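Ribose/Galactose Isomerase (PDB 3ONO) probably interconverts aldose and ketose sugar phosphates as a member of the LacAB/RpiB isomerase family, and assembles from four copies of its chain. Local coordinates at residues K5-M10 with S59-S64; F37-T42 with Q193-A198; G89-Y94 with A158-V163. All blocks are in the same frame, centred on the assembly; numbering follows the deposited sequence.

Contact 1 (K5-M10 with S59-S64); sequences KIALMM and SILLNS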
ATOM      1  N   LYS A   5     -26.889  10.586  -7.109  1.00 32.16           N
ATOM      2  CA  LYS A   5     -26.748  11.617  -6.101  1.00 31.71           C
ATOM      3  C   LYS A   5     -25.761  11.035  -5.084  1.00 29.44           C
ATOM      4  O   LYS A   5     -25.968   9.925  -4.584  1.00 25.71           O
ATOM      5  CB  LYS A   5     -28.087  11.908  -5.434  1.00 30.53           C
ATOM      6  CG  LYS A   5     -29.071  12.606  -6.370  1.00 32.87           C
ATOM      7  CD  LYS A   5     -30.367  12.976  -5.631  1.00 38.54           C
ATOM      8  CE  LYS A   5     -31.280  11.778  -5.451  1.00 49.20           C
ATOM      9  NZ  LYS A   5     -32.126  11.512  -6.655  1.00 56.13           N
ATOM     10  N   ILE A   6     -24.690  11.767  -4.807  1.00 26.09           N
ATOM     11  CA  ILE A   6     -23.641  11.299  -3.900  1.00 26.29           C
ATOM     12  C   ILE A   6     -23.520  12.227  -2.694  1.00 29.38           C
ATOM     13  O   ILE A   6     -23.355  13.437  -2.859  1.00 30.37           O
ATOM     14  CB  ILE A   6     -22.287  11.257  -4.622  1.00 26.67           C
ATOM     15  CG1 ILE A   6     -22.395  10.456  -5.926  1.00 29.84           C
ATOM     16  CG2 ILE A   6     -21.193  10.677  -3.703  1.00 26.60           C
ATOM     17  CD1 ILE A   6     -21.169  10.603  -6.869  1.00 26.68           C
ATOM     18  N   ALA A   7     -23.586  11.675  -1.488  1.00 24.51           N
ATOM     19  CA  ALA A   7     -23.388  12.486  -0.288  1.00 25.63           C
ATOM     20  C   ALA A   7     -21.995  12.271   0.285  1.00 29.68           C
ATOM     21  O   ALA A   7     -21.614  11.135   0.549  1.00 29.22           O
ATOM     22  CB  ALA A   7     -24.434  12.135   0.785  1.00 27.02           C
ATOM     23  N   LEU A   8     -21.251  13.356   0.484  1.00 25.12           N
ATOM     24  CA  LEU A   8     -19.971  13.287   1.184  1.00 23.05           C
ATOM     25  C   LEU A   8     -20.248  13.616   2.645  1.00 24.65           C
ATOM     26  O   LEU A   8     -20.959  14.582   2.934  1.00 25.70           O
ATOM     27  CB  LEU A   8     -18.992  14.309   0.611  1.00 24.20           C
ATOM     28  CG  LEU A   8     -17.695  14.512   1.387  1.00 23.55           C
ATOM     29  CD1 LEU A   8     -16.903  13.218   1.391  1.00 23.76           C
ATOM     30  CD2 LEU A   8     -16.894  15.647   0.723  1.00 25.56           C
HETATM   31  N   MSE A   9     -19.719  12.821   3.569  1.00 21.35           N
HETATM   32  CA  MSE A   9     -19.955  13.113   4.986  1.00 22.32           C
HETATM   33  C   MSE A   9     -18.719  12.801   5.815  1.00 23.03           C
HETATM   34  O   MSE A   9     -18.246  11.663   5.837  1.00 21.55           O
HETATM   35  CB  MSE A   9     -21.187  12.362   5.511  1.00 24.66           C
HETATM   36  CG  MSE A   9     -21.115  10.876   5.336  1.00 22.07           C
HETATM   37 SE   MSE A   9     -22.759  10.040   5.981  0.70 24.39          SE
HETATM   38  CE  MSE A   9     -23.968  10.668   4.624  1.00 26.69           C
HETATM   39  N   MSE A  10     -18.187  13.827   6.473  1.00 19.94           N
HETATM   40  CA  MSE A  10     -16.962  13.696   7.257  1.00 19.75           C
HETATM   41  C   MSE A  10     -17.185  14.142   8.707  1.00 21.73           C
HETATM   42  O   MSE A  10     -18.102  14.925   8.988  1.00 23.95           O
HETATM   43  CB  MSE A  10     -15.798  14.413   6.572  1.00 22.72           C
HETATM   44  CG  MSE A  10     -15.366  13.671   5.334  1.00 21.30           C
HETATM   45 SE   MSE A  10     -14.198  14.712   4.183  0.79 28.50          SE
HETATM   46  CE  MSE A  10     -12.689  14.838   5.414  1.00 25.59           C
ATOM     47  N   SER A  59     -27.539   5.921   6.834  1.00 19.17           N
ATOM     48  CA  SER A  59     -28.786   5.138   6.820  1.00 17.64           C
ATOM     49  C   SER A  59     -29.965   6.009   6.408  1.00 26.68           C
ATOM     50  O   SER A  59     -30.756   5.630   5.538  1.00 24.77           O
ATOM     51  CB  SER A  59     -29.097   4.487   8.177  1.00 20.97           C
ATOM     52  OG  SER A  59     -30.348   3.794   8.094  1.00 22.94           O
ATOM     53  N   ILE A  60     -30.085   7.184   7.012  1.00 21.26           N
ATOM     54  CA  ILE A  60     -31.272   8.002   6.736  1.00 24.09           C
ATOM     55  C   ILE A  60     -31.287   8.416   5.268  1.00 25.24           C
ATOM     56  O   ILE A  60     -32.319   8.312   4.592  1.00 26.51           O
ATOM     57  CB  ILE A  60     -31.353   9.209   7.666  1.00 25.22           C
ATOM     58  CG1 ILE A  60     -31.647   8.713   9.090  1.00 25.60           C
ATOM     59  CG2 ILE A  60     -32.457  10.184   7.196  1.00 25.68           C
ATOM     60  CD1 ILE A  60     -31.460   9.764  10.176  1.00 26.79           C
ATOM     61  N   LEU A  61     -30.134   8.842   4.755  1.00 24.35           N
ATOM     62  CA  LEU A  61     -30.091   9.302   3.375  1.00 21.43           C
ATOM     63  C   LEU A  61     -30.240   8.164   2.373  1.00 28.61           C
ATOM     64  O   LEU A  61     -30.870   8.341   1.340  1.00 28.44           O
ATOM     65  CB  LEU A  61     -28.836  10.129   3.112  1.00 22.55           C
ATOM     66  CG  LEU A  61     -28.668  11.452   3.863  1.00 24.04           C
ATOM     67  CD1 LEU A  61     -27.310  12.096   3.582  1.00 26.67           C
ATOM     68  CD2 LEU A  61     -29.793  12.437   3.514  1.00 27.48           C
ATOM     69  N   LEU A  62     -29.642   7.001   2.648  1.00 24.59           N
ATOM     70  CA  LEU A  62     -29.729   5.895   1.691  1.00 23.37           C
ATOM     71  C   LEU A  62     -31.080   5.200   1.777  1.00 25.19           C
ATOM     72  O   LEU A  62     -31.708   4.915   0.764  1.00 26.10           O
ATOM     73  CB  LEU A  62     -28.587   4.884   1.900  1.00 20.20           C
ATOM     74  CG  LEU A  62     -27.219   5.399   1.446  1.00 22.58           C
ATOM     75  CD1 LEU A  62     -26.101   4.575   2.071  1.00 21.66           C
ATOM     76  CD2 LEU A  62     -27.082   5.408  -0.086  1.00 25.67           C
ATOM     77  N   ASN A  63     -31.551   4.944   2.986  1.00 22.12           N
ATOM     78  CA  ASN A  63     -32.824   4.249   3.122  1.00 21.82           C
ATOM     79  C   ASN A  63     -34.022   5.087   2.677  1.00 27.38           C
ATOM     80  O   ASN A  63     -35.054   4.535   2.304  1.00 29.17           O
ATOM     81  CB  ASN A  63     -33.014   3.756   4.562  1.00 25.17           C
ATOM     82  CG  ASN A  63     -32.217   2.499   4.819  1.00 27.98           C
ATOM     83  OD1 ASN A  63     -32.330   1.549   4.052  1.00 25.25           O
ATOM     84  ND2 ASN A  63     -31.383   2.494   5.862  1.00 20.31           N
ATOM     85  N   SER A  64     -33.881   6.411   2.693  1.00 26.65           N
ATOM     86  CA  SER A  64     -34.993   7.280   2.290  1.00 28.29           C
ATOM     87  C   SER A  64     -34.887   7.534   0.799  1.00 29.61           C
ATOM     88  O   SER A  64     -35.725   8.217   0.200  1.00 32.38           O
ATOM     89  CB  SER A  64     -34.918   8.612   3.023  1.00 28.56           C
ATOM     90  OG  SER A  64     -33.825   9.380   2.534  1.00 26.04           O
TER
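Leu61 reaches from helix 51-63 to the sheet with a single methyl, CD1, which meets two strand-side residues at once and illustrates how two residues one apart in the chain share one helix partner. Ala7 offers its CB at 4.0 Å from Leu61 CD1, and Met9, modelled as selenomethionine, lays its terminal methyl CE 3.8 Å from the same Leu61 CD1. Ala7 and Met9 both send their CB toward the helix. The small alanine is met by its only side-chain atom, whereas the longer Met9 lies alongside Leu61 and runs the opposite way. Met9 begins with CG tucked between the two backbone arms at CA (chi1 57°), runs extended through chi2 and bends at chi3 (69°), which swings CE round to the leucine.

Behind this methyl the last turn of the helix is tied to itself. Ser64 OG gives a 2.8 Å hydrogen bond to Ile60 O, which also accepts Ser64 N, and Asn63 ND2 reaches Ser59 OG at 2.8 Å almost within its own amide plane, with a further bond to Pro88 O. The helix belongs to a beta-alpha-beta crossover from strand 35-38 to strand 69-74, and strand 5-8 lies between the two. These bonds bind the helix end to itself and to the loop at Pro88; the step across to Ala7 and Met9 rests on buried apolar packing alone.

Contact 2 (F37-T42 with Q193-A198); sequences FNVGMT and QECFFA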
ATOM      1  N   PHE A  37     -23.500  16.258  -2.805  1.00 30.15           N
ATOM      2  CA  PHE A  37     -23.982  16.948  -1.601  1.00 32.45           C
ATOM      3  C   PHE A  37     -22.953  16.771  -0.495  1.00 37.69           C
ATOM      4  O   PHE A  37     -22.470  15.667  -0.274  1.00 41.04           O
ATOM      5  CB  PHE A  37     -25.304  16.334  -1.122  1.00 32.73           C
ATOM      6  CG  PHE A  37     -26.386  16.370  -2.151  1.00 34.21           C
ATOM      7  CD1 PHE A  37     -27.348  17.368  -2.131  1.00 37.29           C
ATOM      8  CD2 PHE A  37     -26.433  15.419  -3.151  1.00 33.48           C
ATOM      9  CE1 PHE A  37     -28.342  17.408  -3.094  1.00 42.50           C
ATOM     10  CE2 PHE A  37     -27.423  15.445  -4.107  1.00 37.73           C
ATOM     11  CZ  PHE A  37     -28.373  16.449  -4.089  1.00 38.72           C
ATOM     12  N   ASN A  38     -22.621  17.850   0.201  1.00 30.03           N
ATOM     13  CA  ASN A  38     -21.599  17.789   1.241  1.00 29.32           C
ATOM     14  C   ASN A  38     -22.358  17.983   2.532  1.00 33.66           C
ATOM     15  O   ASN A  38     -22.654  19.117   2.905  1.00 34.73           O
ATOM     16  CB  ASN A  38     -20.558  18.896   1.012  1.00 32.13           C
ATOM     17  CG  ASN A  38     -19.353  18.794   1.934  1.00 33.05           C
ATOM     18  OD1 ASN A  38     -18.631  19.786   2.133  1.00 36.59           O
ATOM     19  ND2 ASN A  38     -19.096  17.600   2.468  1.00 28.44           N
ATOM     20  N   VAL A  39     -22.718  16.875   3.188  1.00 27.27           N
ATOM     21  CA  VAL A  39     -23.722  16.918   4.257  1.00 28.12           C
ATOM     22  C   VAL A  39     -23.162  16.718   5.650  1.00 28.55           C
ATOM     23  O   VAL A  39     -23.882  16.909   6.633  1.00 30.29           O
ATOM     24  CB  VAL A  39     -24.838  15.871   4.050  1.00 27.83           C
ATOM     25  CG1 VAL A  39     -25.453  16.028   2.669  1.00 31.53           C
ATOM     26  CG2 VAL A  39     -24.273  14.459   4.230  1.00 27.42           C
ATOM     27  N   GLY A  40     -21.903  16.290   5.736  1.00 26.90           N
ATOM     28  CA  GLY A  40     -21.234  16.169   7.019  1.00 25.38           C
ATOM     29  C   GLY A  40     -20.539  17.476   7.378  1.00 27.84           C
ATOM     30  O   GLY A  40     -20.951  18.544   6.922  1.00 30.35           O
HETATM   31  N   MSE A  41     -19.511  17.406   8.218  1.00 27.21           N
HETATM   32  CA  MSE A  41     -18.790  18.611   8.618  1.00 26.88           C
HETATM   33  C   MSE A  41     -18.045  19.267   7.463  1.00 29.87           C
HETATM   34  O   MSE A  41     -17.456  18.591   6.619  1.00 27.94           O
HETATM   35  CB  MSE A  41     -17.831  18.312   9.761  1.00 26.07           C
HETATM   36  CG  MSE A  41     -18.570  17.961  11.038  1.00 25.36           C
HETATM   37 SE   MSE A  41     -17.361  17.643  12.506  0.67 30.29          SE
HETATM   38  CE  MSE A  41     -16.931  19.491  12.953  1.00 35.24           C
ATOM     39  N   THR A  42     -18.075  20.595   7.425  1.00 27.98           N
ATOM     40  CA  THR A  42     -17.365  21.327   6.375  1.00 27.12           C
ATOM     41  C   THR A  42     -16.026  21.849   6.881  1.00 28.16           C
ATOM     42  O   THR A  42     -15.113  22.124   6.102  1.00 31.93           O
ATOM     43  CB  THR A  42     -18.210  22.512   5.866  1.00 29.52           C
ATOM     44  OG1 THR A  42     -18.528  23.372   6.969  1.00 33.23           O
ATOM     45  CG2 THR A  42     -19.515  22.015   5.235  1.00 32.45           C
ATOM     46  N   GLN A 193     -30.135  18.658   6.362  1.00 33.30           N
ATOM     47  CA  GLN A 193     -31.575  18.820   6.197  1.00 36.84           C
ATOM     48  C   GLN A 193     -31.932  19.231   4.767  1.00 38.69           C
ATOM     49  O   GLN A 193     -32.916  18.752   4.203  1.00 38.36           O
ATOM     50  CB  GLN A 193     -32.117  19.816   7.216  1.00 36.54           C
ATOM     51  CG  GLN A 193     -32.072  19.278   8.640  1.00 38.06           C
ATOM     52  CD  GLN A 193     -32.450  20.314   9.665  1.00 44.01           C
ATOM     53  OE1 GLN A 193     -33.189  21.253   9.366  1.00 48.11           O
ATOM     54  NE2 GLN A 193     -31.953  20.148  10.891  1.00 41.20           N
ATOM     55  N   GLU A 194     -31.117  20.098   4.177  1.00 38.19           N
ATOM     56  CA  GLU A 194     -31.401  20.586   2.838  1.00 44.98           C
ATOM     57  C   GLU A 194     -31.385  19.444   1.829  1.00 43.62           C
ATOM     58  O   GLU A 194     -32.240  19.371   0.947  1.00 45.36           O
ATOM     59  CB  GLU A 194     -30.399  21.669   2.434  1.00 52.48           C
ATOM     60  CG  GLU A 194     -30.747  22.361   1.126  1.00 71.48           C
ATOM     61  CD  GLU A 194     -29.702  23.384   0.703  1.00 87.77           C
ATOM     62  OE1 GLU A 194     -28.821  23.716   1.529  1.00 91.92           O
ATOM     63  OE2 GLU A 194     -29.765  23.851  -0.459  1.00 92.70           O
ATOM     64  N   CYS A 195     -30.404  18.551   1.960  1.00 34.92           N
ATOM     65  CA  CYS A 195     -30.321  17.391   1.089  1.00 31.26           C
ATOM     66  C   CYS A 195     -31.493  16.451   1.378  1.00 31.16           C
ATOM     67  O   CYS A 195     -32.242  16.084   0.478  1.00 35.47           O
ATOM     68  CB  CYS A 195     -28.980  16.665   1.294  1.00 30.99           C
ATOM     69  SG  CYS A 195     -28.849  15.052   0.477  1.00 35.66           S
ATOM     70  N   PHE A 196     -31.666  16.085   2.643  1.00 28.47           N
ATOM     71  CA  PHE A 196     -32.672  15.104   3.011  1.00 31.68           C
ATOM     72  C   PHE A 196     -34.086  15.505   2.587  1.00 34.50           C
ATOM     73  O   PHE A 196     -34.784  14.764   1.894  1.00 37.95           O
ATOM     74  CB  PHE A 196     -32.660  14.855   4.522  1.00 32.32           C
ATOM     75  CG  PHE A 196     -33.748  13.941   4.981  1.00 29.84           C
ATOM     76  CD1 PHE A 196     -33.700  12.591   4.683  1.00 28.42           C
ATOM     77  CD2 PHE A 196     -34.847  14.432   5.690  1.00 30.56           C
ATOM     78  CE1 PHE A 196     -34.725  11.735   5.099  1.00 25.62           C
ATOM     79  CE2 PHE A 196     -35.860  13.591   6.117  1.00 30.70           C
ATOM     80  CZ  PHE A 196     -35.815  12.249   5.828  1.00 33.24           C
ATOM     81  N   PHE A 197     -34.514  16.675   3.023  1.00 34.50           N
ATOM     82  CA  PHE A 197     -35.893  17.078   2.779  1.00 35.78           C
ATOM     83  C   PHE A 197     -36.211  17.304   1.301  1.00 37.92           C
ATOM     84  O   PHE A 197     -37.352  17.111   0.864  1.00 42.00           O
ATOM     85  CB  PHE A 197     -36.261  18.281   3.642  1.00 38.05           C
ATOM     86  CG  PHE A 197     -36.446  17.936   5.092  1.00 35.74           C
ATOM     87  CD1 PHE A 197     -37.410  17.020   5.480  1.00 35.59           C
ATOM     88  CD2 PHE A 197     -35.655  18.517   6.066  1.00 37.91           C
ATOM     89  CE1 PHE A 197     -37.587  16.696   6.811  1.00 38.80           C
ATOM     90  CE2 PHE A 197     -35.820  18.195   7.393  1.00 37.16           C
ATOM     91  CZ  PHE A 197     -36.795  17.280   7.769  1.00 39.23           C
ATOM     92  N   ALA A 198     -35.205  17.692   0.535  1.00 38.07           N
ATOM     93  CA  ALA A 198     -35.364  17.927  -0.891  1.00 40.21           C
ATOM     94  C   ALA A 198     -35.510  16.632  -1.679  1.00 43.82           C
ATOM     95  O   ALA A 198     -36.123  16.614  -2.751  1.00 45.42           O
ATOM     96  CB  ALA A 198     -34.186  18.727  -1.424  1.00 44.21           C
TER
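Phe37 and Cys195 mark the closest backbone approach, with CA atoms 6.9 Å apart, where the outermost strand 35-38 of a parallel alpha-beta-alpha sandwich meets helix 190-199, the last but one of the chain. The strand ends at Asn38 and the chain runs on as a loop, yet Phe37 and Val39 both direct their CB toward the helix while Asn38 points away. On the helical side Cys195 faces the sheet, and Phe196, the next residue, turns its back on it to pack among Ile60, Leu61, Ile205 and Val209.

The principle at work is the use of a thiol to cover the face of an aromatic ring. Cys195 SG lies over one face of the Phe37 ring, 4.1 Å from the centroid and 26° off the ring normal, displaced toward the rim rather than centred. This is a sulfur-aromatic contact. The thiol gets there because SG stands anti to the backbone N of its residue (chi1 170°), extending from the helix to the ring. Val39 adds a second, aliphatic touch: its CG1 branch, beside the backbone N, comes up to the cysteine methylene, so that Cys195 is met through both of its side-chain atoms.

Around this trio, the Phe37 ring also meets the ring of His199, the planes turned about 75° to each other, and Leu61 touches both Val39 and Cys195. The two methylene contacts are nearly equal in length: Cys195 CB is 3.8 Å from Val39 CG1 and 3.9 Å from Phe37 CD1.

Contact 3 (G89-Y94 with A158-V163); sequences GVVCGY and AILNNV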
ATOM      1  N   GLY A  89     -29.551  -1.653   4.763  1.00 19.61           N
ATOM      2  CA  GLY A  89     -29.599  -0.819   3.585  1.00 19.96           C
ATOM      3  C   GLY A  89     -28.316  -0.041   3.309  1.00 22.33           C
ATOM      4  O   GLY A  89     -28.249   0.688   2.323  1.00 21.07           O
ATOM      5  N   VAL A  90     -27.319  -0.174   4.186  1.00 20.31           N
ATOM      6  CA  VAL A  90     -26.037   0.516   4.007  1.00 19.94           C
ATOM      7  C   VAL A  90     -24.930  -0.506   3.862  1.00 18.34           C
ATOM      8  O   VAL A  90     -24.618  -1.217   4.814  1.00 20.01           O
ATOM      9  CB  VAL A  90     -25.714   1.415   5.217  1.00 17.96           C
ATOM     10  CG1 VAL A  90     -24.415   2.201   4.959  1.00 18.67           C
ATOM     11  CG2 VAL A  90     -26.900   2.366   5.481  1.00 19.05           C
ATOM     12  N   VAL A  91     -24.314  -0.538   2.677  1.00 17.85           N
ATOM     13  CA  VAL A  91     -23.309  -1.521   2.336  1.00 18.86           C
ATOM     14  C   VAL A  91     -22.032  -0.736   2.006  1.00 18.93           C
ATOM     15  O   VAL A  91     -21.891  -0.208   0.913  1.00 18.57           O
ATOM     16  CB  VAL A  91     -23.786  -2.373   1.143  1.00 18.89           C
ATOM     17  CG1 VAL A  91     -22.683  -3.338   0.713  1.00 20.78           C
ATOM     18  CG2 VAL A  91     -25.060  -3.149   1.520  1.00 21.36           C
ATOM     19  N   CYS A  92     -21.124  -0.638   2.982  1.00 17.46           N
ATOM     20  CA  CYS A  92     -19.972   0.269   2.914  1.00 17.30           C
ATOM     21  C   CYS A  92     -18.656  -0.495   2.837  1.00 19.93           C
ATOM     22  O   CYS A  92     -18.334  -1.276   3.734  1.00 18.38           O
ATOM     23  CB  CYS A  92     -19.960   1.171   4.169  1.00 16.22           C
ATOM     24  SG  CYS A  92     -18.709   2.495   4.108  1.00 19.24           S
ATOM     25  N   GLY A  93     -17.889  -0.281   1.764  1.00 17.55           N
ATOM     26  CA  GLY A  93     -16.568  -0.906   1.661  1.00 16.09           C
ATOM     27  C   GLY A  93     -15.443   0.028   2.117  1.00 20.57           C
ATOM     28  O   GLY A  93     -15.643   1.228   2.221  1.00 19.09           O
ATOM     29  N   TYR A  94     -14.252  -0.507   2.376  1.00 16.87           N
ATOM     30  CA  TYR A  94     -13.088   0.365   2.551  1.00 17.78           C
ATOM     31  C   TYR A  94     -12.622   0.828   1.171  1.00 21.43           C
ATOM     32  O   TYR A  94     -12.901   0.184   0.164  1.00 19.96           O
ATOM     33  CB  TYR A  94     -11.939  -0.354   3.302  1.00 18.19           C
ATOM     34  CG  TYR A  94     -11.276  -1.486   2.539  1.00 19.47           C
ATOM     35  CD1 TYR A  94     -10.344  -1.219   1.526  1.00 18.65           C
ATOM     36  CD2 TYR A  94     -11.565  -2.823   2.823  1.00 20.31           C
ATOM     37  CE1 TYR A  94      -9.729  -2.255   0.795  1.00 17.14           C
ATOM     38  CE2 TYR A  94     -10.938  -3.873   2.103  1.00 20.29           C
ATOM     39  CZ  TYR A  94     -10.030  -3.575   1.100  1.00 22.87           C
ATOM     40  OH  TYR A  94      -9.434  -4.588   0.378  1.00 19.70           O
ATOM     41  N   ALA A 158     -26.526 -10.077  -3.255  1.00 20.89           N
ATOM     42  CA  ALA A 158     -27.979 -10.015  -3.020  1.00 18.53           C
ATOM     43  C   ALA A 158     -28.343 -10.563  -1.644  1.00 23.07           C
ATOM     44  O   ALA A 158     -29.163  -9.992  -0.912  1.00 22.99           O
ATOM     45  CB  ALA A 158     -28.708 -10.787  -4.111  1.00 22.48           C
ATOM     46  N   ILE A 159     -27.752 -11.699  -1.303  1.00 19.60           N
ATOM     47  CA  ILE A 159     -28.004 -12.316  -0.014  1.00 23.36           C
ATOM     48  C   ILE A 159     -27.573 -11.399   1.141  1.00 22.80           C
ATOM     49  O   ILE A 159     -28.282 -11.300   2.153  1.00 21.10           O
ATOM     50  CB  ILE A 159     -27.338 -13.709   0.054  1.00 23.47           C
ATOM     51  CG1 ILE A 159     -28.060 -14.655  -0.909  1.00 21.78           C
ATOM     52  CG2 ILE A 159     -27.363 -14.266   1.477  1.00 21.43           C
ATOM     53  CD1 ILE A 159     -27.310 -15.967  -1.190  1.00 26.54           C
ATOM     54  N   LEU A 160     -26.454 -10.693   0.977  1.00 19.86           N
ATOM     55  CA  LEU A 160     -25.989  -9.795   2.031  1.00 18.84           C
ATOM     56  C   LEU A 160     -27.119  -8.836   2.413  1.00 21.61           C
ATOM     57  O   LEU A 160     -27.349  -8.582   3.586  1.00 18.58           O
ATOM     58  CB  LEU A 160     -24.731  -9.003   1.601  1.00 18.01           C
ATOM     59  CG  LEU A 160     -24.209  -8.000   2.637  1.00 19.83           C
ATOM     60  CD1 LEU A 160     -23.721  -8.738   3.888  1.00 19.07           C
ATOM     61  CD2 LEU A 160     -23.087  -7.170   2.044  1.00 21.16           C
ATOM     62  N   ASN A 161     -27.820  -8.298   1.423  1.00 20.46           N
ATOM     63  CA  ASN A 161     -28.894  -7.357   1.723  1.00 19.85           C
ATOM     64  C   ASN A 161     -29.996  -8.024   2.533  1.00 20.67           C
ATOM     65  O   ASN A 161     -30.577  -7.411   3.446  1.00 22.73           O
ATOM     66  CB  ASN A 161     -29.500  -6.785   0.442  1.00 21.25           C
ATOM     67  CG  ASN A 161     -28.527  -5.885  -0.309  1.00 25.30           C
ATOM     68  OD1 ASN A 161     -27.603  -5.338   0.272  1.00 26.54           O
ATOM     69  ND2 ASN A 161     -28.749  -5.729  -1.608  1.00 29.74           N
ATOM     70  N   ASN A 162     -30.326  -9.263   2.173  1.00 20.68           N
ATOM     71  CA  ASN A 162     -31.360 -10.009   2.910  1.00 20.63           C
ATOM     72  C   ASN A 162     -30.978 -10.210   4.369  1.00 19.16           C
ATOM     73  O   ASN A 162     -31.808 -10.078   5.283  1.00 20.17           O
ATOM     74  CB  ASN A 162     -31.554 -11.412   2.350  1.00 21.32           C
ATOM     75  CG  ASN A 162     -31.903 -11.434   0.886  1.00 24.83           C
ATOM     76  OD1 ASN A 162     -32.371 -10.455   0.312  1.00 27.56           O
ATOM     77  ND2 ASN A 162     -31.721 -12.584   0.286  1.00 23.88           N
ATOM     78  N   VAL A 163     -29.728 -10.609   4.579  1.00 20.92           N
ATOM     79  CA  VAL A 163     -29.267 -10.919   5.924  1.00 21.12           C
ATOM     80  C   VAL A 163     -29.283  -9.654   6.759  1.00 18.39           C
ATOM     81  O   VAL A 163     -29.691  -9.679   7.923  1.00 19.69           O
ATOM     82  CB  VAL A 163     -27.847 -11.530   5.900  1.00 19.23           C
ATOM     83  CG1 VAL A 163     -27.292 -11.609   7.318  1.00 20.73           C
ATOM     84  CG2 VAL A 163     -27.920 -12.920   5.253  1.00 20.85           C
TER
HETATM   85  O   HOH W   1     -30.462  -4.466   3.712  1.00 29.45           O
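Val91 meets helix 150-167 with both branches of its fork, each taking a different neighbour. CG1 of Val91, anti to the backbone N (chi1 176°), rests 4.1 Å from Leu160 CD2, and the two side chains run at a slant to each other. The other branch, Val91 CG2, lies 3.6 Å from Asn161 OD1, where the amide side chain passes at about a right angle to the valine. One residue thus packs against an apolar chain on a buried part of the helix and against a polar one on its exposed part, a simple example of how the border of a core is built.

A little further out, one water joins the backbones. It accepts from Gly89 N at 3.1 Å and donates to Asn161 O at 3.0 Å, bridging the loop before strand 92-94 to the helix. Asn161 ND2, meanwhile, is bonded to a glycerol that probably came from the crystallisation liquor.

The next shell ties the loop down by bonds. Asn111 holds it through its side chain, with OD1 accepting Val91 N and ND2 reaching Gly89 O, and Lys164 NZ, on the same helix as Leu160, bonds to Val90 O. The second subunit closes in as well: its Met82 packs on Val91 and its Leu86 on Leu160. The direct touches here are van der Waals in kind, which suggests that the hold of this helix on the loop leading into strand 92-94 is shared with the water bridge, the lysine bond and the neighbouring subunit.

All three contacts set a helix against one five-stranded parallel sheet or the loops at its strand ends. Contacts 1 and 2 have centres 8 Å apart and adjoin directly, since strands 5-8 and 35-38 are neighbours: Leu8 N and Phe37 O lie 2.7 Å apart, probably hydrogen-bonded. Their segments alternate along the chain. Contact 3, about 15 Å from contact 1 between centres, touches it through Val90 and Ser59 and opens after contact 1 has closed; both its segments fall between 37-42 and 193-198. Contacts 2 and 3 lie about 23 Å apart, centre to centre. Helix 190-199 thus packs at strand 35-38 and helix 150-167 at the entry to strand 92-94, the sheet's two outermost strands within this chain.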